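Long-range contact in sulfate transporter sulfate transporter family protein (Wolinella succinogenes, PDB 4DGF), which probably exchanges sulfate or related anions across the membrane as a SulP-family transporter, the chain here being its STAS domain: residues L45-M59 / F76-S90. Residues are numbered along the deposited sequence; the frame is centred on the assembly and turned at random. Where two conformers were deposited one is given.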
# COMPACT_ATOMS: atom_id res chain seq x y z
N LEU A 45 -10.19 -5.25 -2.69
CA LEU A 45 -10.98 -4.22 -3.34
C LEU A 45 -12.34 -4.77 -3.86
O LEU A 45 -13.24 -4.02 -4.06
CB LEU A 45 -10.20 -3.58 -4.48
CG LEU A 45 -9.31 -2.37 -4.23
CD1 LEU A 45 -8.96 -1.87 -5.63
CD2 LEU A 45 -9.92 -1.20 -3.44
N ASP A 46 -12.50 -6.07 -4.10
CA ASP A 46 -13.84 -6.56 -4.51
C ASP A 46 -14.83 -6.63 -3.32
O ASP A 46 -16.02 -6.90 -3.55
CB ASP A 46 -13.79 -7.98 -5.06
CG ASP A 46 -12.86 -8.12 -6.30
OD1 ASP A 46 -12.90 -7.22 -7.20
OD2 ASP A 46 -12.11 -9.15 -6.36
N VAL A 47 -14.38 -6.43 -2.07
CA VAL A 47 -15.34 -6.41 -0.94
C VAL A 47 -15.48 -5.05 -0.23
O VAL A 47 -16.10 -4.97 0.82
CB VAL A 47 -15.04 -7.53 0.09
CG1 VAL A 47 -14.91 -8.87 -0.64
CG2 VAL A 47 -13.73 -7.23 0.83
N ILE A 48 -14.91 -3.98 -0.78
CA ILE A 48 -15.25 -2.69 -0.30
C ILE A 48 -16.42 -2.19 -1.20
O ILE A 48 -16.32 -2.26 -2.44
CB ILE A 48 -14.07 -1.74 -0.39
CG1 ILE A 48 -12.92 -2.27 0.48
CG2 ILE A 48 -14.51 -0.35 0.04
CD1 ILE A 48 -11.64 -1.47 0.33
N GLU A 49 -17.52 -1.76 -0.59
CA GLU A 49 -18.72 -1.32 -1.35
C GLU A 49 -18.49 0.06 -1.99
O GLU A 49 -18.76 0.25 -3.18
CB GLU A 49 -19.98 -1.33 -0.45
N GLU A 50 -17.96 1.01 -1.22
CA GLU A 50 -17.63 2.34 -1.74
C GLU A 50 -16.14 2.45 -2.12
O GLU A 50 -15.29 2.79 -1.29
CB GLU A 50 -18.01 3.45 -0.74
CG GLU A 50 -17.68 4.85 -1.23
CD GLU A 50 -18.36 5.95 -0.42
OE1 GLU A 50 -19.60 6.11 -0.54
OE2 GLU A 50 -17.66 6.65 0.33
N THR A 51 -15.85 2.19 -3.39
CA THR A 51 -14.43 2.10 -3.82
C THR A 51 -13.66 3.37 -3.48
O THR A 51 -14.12 4.48 -3.77
CB THR A 51 -14.35 1.79 -5.34
OG1 THR A 51 -15.16 0.62 -5.62
CG2 THR A 51 -12.91 1.51 -5.75
N PRO A 52 -12.53 3.20 -2.75
CA PRO A 52 -11.70 4.31 -2.32
C PRO A 52 -11.05 5.01 -3.55
O PRO A 52 -10.74 4.39 -4.53
CB PRO A 52 -10.64 3.65 -1.42
CG PRO A 52 -10.72 2.19 -1.70
CD PRO A 52 -12.16 1.93 -2.10
N LYS A 53 -10.79 6.32 -3.44
CA LYS A 53 -10.07 7.03 -4.47
C LYS A 53 -8.58 6.66 -4.36
O LYS A 53 -7.83 6.68 -5.39
CB LYS A 53 -10.21 8.53 -4.24
CG LYS A 53 -11.67 9.03 -4.20
CD LYS A 53 -11.66 10.54 -3.97
CE LYS A 53 -13.02 11.08 -3.53
NZ LYS A 53 -14.00 10.85 -4.62
N VAL A 54 -8.16 6.46 -3.10
CA VAL A 54 -6.68 6.21 -2.79
C VAL A 54 -6.65 5.07 -1.78
O VAL A 54 -7.47 5.07 -0.85
CB VAL A 54 -6.00 7.42 -2.17
CG1 VAL A 54 -4.51 7.20 -1.92
CG2 VAL A 54 -6.16 8.71 -3.05
N PHE A 55 -5.70 4.13 -1.97
CA PHE A 55 -5.55 3.04 -1.08
C PHE A 55 -4.10 3.08 -0.64
O PHE A 55 -3.20 3.01 -1.52
CB PHE A 55 -5.89 1.68 -1.81
CG PHE A 55 -6.02 0.52 -0.94
CD1 PHE A 55 -7.29 0.00 -0.65
CD2 PHE A 55 -4.87 -0.03 -0.36
CE1 PHE A 55 -7.42 -1.06 0.32
CE2 PHE A 55 -4.99 -1.17 0.49
CZ PHE A 55 -6.29 -1.66 0.80
N ILE A 56 -3.89 3.10 0.69
CA ILE A 56 -2.53 3.13 1.21
C ILE A 56 -2.26 1.77 1.81
O ILE A 56 -2.94 1.32 2.74
CB ILE A 56 -2.34 4.25 2.26
CG1 ILE A 56 -2.76 5.59 1.67
CG2 ILE A 56 -0.85 4.24 2.78
CD1 ILE A 56 -2.57 6.79 2.55
N LEU A 57 -1.20 1.13 1.32
CA LEU A 57 -0.79 -0.10 1.95
C LEU A 57 0.40 0.23 2.86
O LEU A 57 1.48 0.74 2.33
CB LEU A 57 -0.34 -1.01 0.80
CG LEU A 57 -0.25 -2.43 1.16
CD1 LEU A 57 -1.59 -3.08 1.51
CD2 LEU A 57 0.28 -3.17 -0.08
N ARG A 58 0.18 0.12 4.17
CA ARG A 58 1.18 0.41 5.13
C ARG A 58 2.14 -0.73 5.30
O ARG A 58 1.72 -1.84 5.81
CB ARG A 58 0.59 0.79 6.56
CG ARG A 58 -0.20 2.10 6.42
CD ARG A 58 -0.50 2.71 7.78
NE ARG A 58 0.76 3.15 8.44
CZ ARG A 58 0.85 3.71 9.64
NH1 ARG A 58 -0.25 4.00 10.38
NH2 ARG A 58 2.06 4.08 10.04
N MSE A 59 3.42 -0.45 5.08
CA MSE A 59 4.40 -1.54 4.98
C MSE A 59 5.52 -1.33 5.97
O MSE A 59 6.60 -1.88 5.80
CB MSE A 59 4.90 -1.64 3.50
CG MSE A 59 3.74 -1.87 2.50
SE MSE A 59 4.45 -2.30 0.73
CE MSE A 59 4.64 -4.28 1.01
N PHE A 76 -2.95 -7.11 -6.62
CA PHE A 76 -3.67 -6.10 -5.95
C PHE A 76 -3.58 -4.76 -6.71
O PHE A 76 -4.59 -4.01 -6.81
CB PHE A 76 -3.19 -5.93 -4.50
CG PHE A 76 -4.04 -4.97 -3.73
CD1 PHE A 76 -5.31 -5.29 -3.35
CD2 PHE A 76 -3.55 -3.72 -3.41
CE1 PHE A 76 -6.12 -4.38 -2.68
CE2 PHE A 76 -4.35 -2.78 -2.73
CZ PHE A 76 -5.65 -3.11 -2.41
N GLN A 77 -2.38 -4.44 -7.19
CA GLN A 77 -2.21 -3.22 -7.97
C GLN A 77 -3.06 -3.25 -9.26
O GLN A 77 -3.63 -2.25 -9.60
CB GLN A 77 -0.68 -3.07 -8.20
CG GLN A 77 -0.24 -1.80 -8.86
CD GLN A 77 -0.28 -1.85 -10.34
OE1 GLN A 77 0.04 -2.87 -10.94
NE2 GLN A 77 -0.57 -0.68 -10.97
N GLU A 78 -3.19 -4.40 -9.88
CA GLU A 78 -4.10 -4.63 -11.04
C GLU A 78 -5.54 -4.42 -10.72
O GLU A 78 -6.22 -3.72 -11.50
CB GLU A 78 -3.88 -6.01 -11.63
CG GLU A 78 -2.52 -6.02 -12.35
CD GLU A 78 -2.36 -7.26 -13.19
OE1 GLU A 78 -3.38 -7.70 -13.80
OE2 GLU A 78 -1.22 -7.79 -13.24
N SER A 79 -5.99 -4.93 -9.56
CA SER A 79 -7.31 -4.64 -9.07
C SER A 79 -7.54 -3.13 -8.83
O SER A 79 -8.63 -2.58 -9.13
CB SER A 79 -7.69 -5.52 -7.85
OG SER A 79 -7.14 -4.97 -6.66
N CYS A 80 -6.55 -2.42 -8.35
CA CYS A 80 -6.70 -0.97 -8.13
C CYS A 80 -6.86 -0.22 -9.48
O CYS A 80 -7.75 0.61 -9.64
CB CYS A 80 -5.47 -0.44 -7.37
SG CYS A 80 -5.46 -0.82 -5.59
N GLU A 81 -6.08 -0.64 -10.46
CA GLU A 81 -6.21 0.02 -11.75
C GLU A 81 -7.53 -0.26 -12.39
O GLU A 81 -8.10 0.68 -12.96
CB GLU A 81 -5.18 -0.52 -12.73
CG GLU A 81 -3.76 -0.32 -12.30
CD GLU A 81 -2.85 -0.70 -13.48
OE1 GLU A 81 -2.15 0.21 -14.02
OE2 GLU A 81 -2.87 -1.91 -13.89
N LYS A 82 -8.05 -1.50 -12.27
CA LYS A 82 -9.39 -1.80 -12.76
C LYS A 82 -10.49 -1.00 -12.10
O LYS A 82 -11.57 -0.86 -12.68
CB LYS A 82 -9.77 -3.30 -12.62
CG LYS A 82 -8.96 -4.19 -13.60
CD LYS A 82 -9.22 -5.68 -13.50
CE LYS A 82 -8.43 -6.51 -14.53
NZ LYS A 82 -8.71 -7.98 -14.25
N ARG A 83 -10.27 -0.59 -10.86
CA ARG A 83 -11.28 0.26 -10.14
C ARG A 83 -11.01 1.74 -10.16
O ARG A 83 -11.80 2.48 -9.55
CB ARG A 83 -11.32 -0.17 -8.67
CG ARG A 83 -11.79 -1.61 -8.47
CD ARG A 83 -13.29 -1.66 -8.26
NE ARG A 83 -13.73 -3.02 -7.98
CZ ARG A 83 -14.04 -3.90 -8.94
NH1 ARG A 83 -13.92 -3.55 -10.22
NH2 ARG A 83 -14.46 -5.12 -8.63
N GLY A 84 -9.93 2.19 -10.83
CA GLY A 84 -9.53 3.61 -10.86
C GLY A 84 -9.13 4.12 -9.46
O GLY A 84 -9.33 5.36 -9.08
N THR A 85 -8.68 3.16 -8.63
CA THR A 85 -8.12 3.48 -7.31
C THR A 85 -6.63 3.71 -7.43
O THR A 85 -5.97 2.90 -8.07
CB THR A 85 -8.33 2.28 -6.34
OG1 THR A 85 -9.76 2.10 -6.17
CG2 THR A 85 -7.67 2.57 -4.95
N ILE A 86 -6.10 4.74 -6.78
CA ILE A 86 -4.66 4.96 -6.79
C ILE A 86 -4.03 4.22 -5.57
O ILE A 86 -4.32 4.56 -4.44
CB ILE A 86 -4.35 6.47 -6.74
CG1 ILE A 86 -4.85 7.13 -8.04
CG2 ILE A 86 -2.83 6.64 -6.58
CD1 ILE A 86 -4.90 8.67 -8.04
N LEU A 87 -3.12 3.29 -5.83
CA LEU A 87 -2.36 2.60 -4.78
C LEU A 87 -1.10 3.42 -4.41
O LEU A 87 -0.37 3.83 -5.29
CB LEU A 87 -1.95 1.21 -5.31
CG LEU A 87 -1.28 0.28 -4.30
CD1 LEU A 87 -2.16 0.09 -3.06
CD2 LEU A 87 -0.92 -1.10 -4.93
N LEU A 88 -0.91 3.64 -3.10
CA LEU A 88 0.32 4.22 -2.52
C LEU A 88 0.91 3.13 -1.53
O LEU A 88 0.19 2.38 -0.90
CB LEU A 88 0.08 5.49 -1.73
CG LEU A 88 -0.73 6.58 -2.51
CD1 LEU A 88 -0.94 7.81 -1.62
CD2 LEU A 88 -0.02 6.99 -3.83
N LEU A 89 2.21 3.06 -1.50
CA LEU A 89 2.87 2.29 -0.39
C LEU A 89 3.49 3.24 0.57
O LEU A 89 4.12 4.21 0.14
CB LEU A 89 4.00 1.39 -0.94
CG LEU A 89 3.68 0.74 -2.24
CD1 LEU A 89 4.96 -0.04 -2.58
CD2 LEU A 89 2.49 -0.24 -2.07
N SER A 90 3.34 3.01 1.88
CA SER A 90 4.04 3.86 2.84
C SER A 90 4.90 2.95 3.70
O SER A 90 4.67 1.70 3.73
CB SER A 90 3.08 4.64 3.75
OG SER A 90 2.30 3.80 4.56
O HOH W 1 -8.34 -6.40 -4.61
O HOH W 2 -8.78 7.65 -7.76
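Strands 54-58 and 86-90 run parallel at 25°, joined by six backbone hydrogen bonds, the first from Ile86 N to Lys53 O (2.9 Å) and the last from Met59 N to Ser90 O (2.8 Å). Phe55, Leu57, Leu87 and Leu89 lie on one side of the sheet; there Phe55 and Leu87 meet Phe76 of the connecting helix, and Leu89 meets helix 105-109. On the other side Val54 CG1 meets Leu88 CD1 at 3.6 Å, and helix 118-130 covers Ile56 and Ser90. Phe55 and Phe76 form an edge-to-face pair, with planes at 63°. CZ of Phe76 stands over the centre of the Phe55 ring, and Leu87 CD1 lies 3.8 Å from Phe55 CD2. The Phe55 ring reaches this place with CG anti to the backbone N (chi1 -169°). An alanine in place of Phe55 is likely to leave the edge of Phe76 without its aromatic face and open a gap beside Leu87. Strand 54-58, helix 67-83 and strand 86-90 make a beta-alpha-beta unit of the STAS fold. After the last helical turn Gly84 takes a positive phi and completes a Schellman motif. Next, Thr85 OG1 donates to Pro52 O in the carbonyl plane (3.0 Å). Leu45 CD1 packs tightly on Cys80 CA (3.5 Å). Solvent-exposed Arg83 crosses Asp46 at about a right angle, with a salt bridge from NH2 to OD1 (3.0 Å).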